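Local coordinates for protein bradyzoite pseudokinase 1 (PDB 6M7Z) that is a pseudokinase of a divergent kinase family that lacks the glycine-rich loop and is linked to membrane ultrastructure of the Toxoplasma parasitophorous vacuole, at residues A[130-133]-A[134-137]. Numbering follows the deposited sequence.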
loop_
_atom_site.group_PDB
_atom_site.type_symbol
_atom_site.label_atom_id
_atom_site.label_comp_id
_atom_site.label_asym_id
_atom_site.label_seq_id
_atom_site.Cartn_x
_atom_site.Cartn_y
_atom_site.Cartn_z
ATOM N N LYS A 130 1.849 8.705 7.812
ATOM C CA LYS A 130 2.447 8.880 9.132
ATOM C C LYS A 130 3.571 7.869 9.342
ATOM O O LYS A 130 4.442 8.117 10.157
ATOM C CB LYS A 130 1.396 8.716 10.234
ATOM C CG LYS A 130 0.417 9.870 10.366
ATOM C CD LYS A 130 0.967 11.052 11.209
ATOM C CE LYS A 130 0.499 12.415 10.733
ATOM N NZ LYS A 130 1.551 13.453 10.872
ATOM N N GLY A 131 3.520 6.735 8.630
ATOM C CA GLY A 131 4.570 5.745 8.671
ATOM C C GLY A 131 4.112 4.415 8.107
ATOM O O GLY A 131 2.898 4.196 7.878
ATOM N N LEU A 132 5.094 3.549 7.836
ATOM C CA LEU A 132 4.855 2.175 7.453
ATOM C C LEU A 132 4.666 1.353 8.728
ATOM O O LEU A 132 5.317 1.625 9.722
ATOM C CB LEU A 132 6.055 1.689 6.629
ATOM C CG LEU A 132 6.402 2.541 5.405
ATOM C CD1 LEU A 132 7.515 1.897 4.602
ATOM C CD2 LEU A 132 5.180 2.759 4.510
ATOM N N VAL A 133 3.770 0.362 8.697
ATOM C CA VAL A 133 3.336 -0.303 9.917
ATOM C C VAL A 133 4.519 -1.039 10.567
ATOM O O VAL A 133 4.689 -0.994 11.781
ATOM C CB VAL A 133 2.169 -1.263 9.630
ATOM C CG1 VAL A 133 1.859 -2.149 10.842
ATOM C CG2 VAL A 133 0.928 -0.490 9.213
ATOM N N GLY A 134 5.322 -1.743 9.747
ATOM C CA GLY A 134 6.474 -2.481 10.270
ATOM C C GLY A 134 7.446 -1.564 11.006
ATOM O O GLY A 134 7.822 -1.816 12.148
ATOM N N ASP A 135 7.838 -0.471 10.340
ATOM C CA ASP A 135 8.735 0.525 10.921
ATOM C C ASP A 135 8.144 1.109 12.208
ATOM O O ASP A 135 8.853 1.281 13.176
ATOM C CB ASP A 135 9.029 1.653 9.934
ATOM C CG ASP A 135 9.842 1.199 8.735
ATOM O OD1 ASP A 135 10.401 0.063 8.784
ATOM O OD2 ASP A 135 9.881 1.967 7.740
ATOM N N MET A 136 6.854 1.438 12.201
ATOM C CA MET A 136 6.240 2.059 13.353
ATOM C C MET A 136 6.304 1.132 14.574
ATOM O O MET A 136 6.621 1.592 15.678
ATOM C CB MET A 136 4.780 2.404 13.071
ATOM C CG MET A 136 4.618 3.613 12.212
ATOM S SD MET A 136 2.902 3.789 11.721
ATOM C CE MET A 136 2.242 4.636 13.161
ATOM N N LEU A 137 5.994 -0.158 14.375
ATOM C CA LEU A 137 5.988 -1.113 15.476
ATOM C C LEU A 137 7.417 -1.388 15.956
ATOM O O LEU A 137 7.627 -1.586 17.120
ATOM C CB LEU A 137 5.325 -2.416 15.023
ATOM C CG LEU A 137 3.850 -2.317 14.673
ATOM C CD1 LEU A 137 3.296 -3.670 14.321
ATOM C CD2 LEU A 137 3.067 -1.718 15.816
#
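Met136 folds back over the strand that leads into its own helix. With CG anti to the carbonyl carbon (chi1 -76°), the side chain runs alongside the peptide joining Gly131 to Leu132; Met136 CG lies 3.3 Å from Leu132 O, and a bend at chi3 turns the methyl off the line of the chain while Met136 SD sits 3.9 Å from Gly131 C. The same Leu132 O accepts the first turn's hydrogen bond, 2.9 Å from Met136 N, and thus takes the backbone N-H while lying against CG of the same residue. Leu132 is the N-cap residue. Its side chain runs alongside that of Asp135, and Leu132 CD1 comes within 3.9 Å of Asp135 OD2. At this end of the helix Asp135 N donates a hydrogen bond to Asn173 OD1. The unit joins a short strand, paired with strand 175-177, to the helix 133-138 that follows; by its place after strand 121-127 it probably corresponds, in the protein kinase fold, to the start of the C-terminal lobe just after the hinge, with helix 133-138 as helix D. One residue further on, Val133 O receives Leu137 N at 3.0 Å. On this inner side Val133 and Leu137 run side by side: the valine's CG1, anti to its own N (chi1 170°), reaches Leu137 CD1 at 4.1 Å. Phe175 packs against Val133, while Leu244 and Leu247 of helix 230-248 cover Leu137.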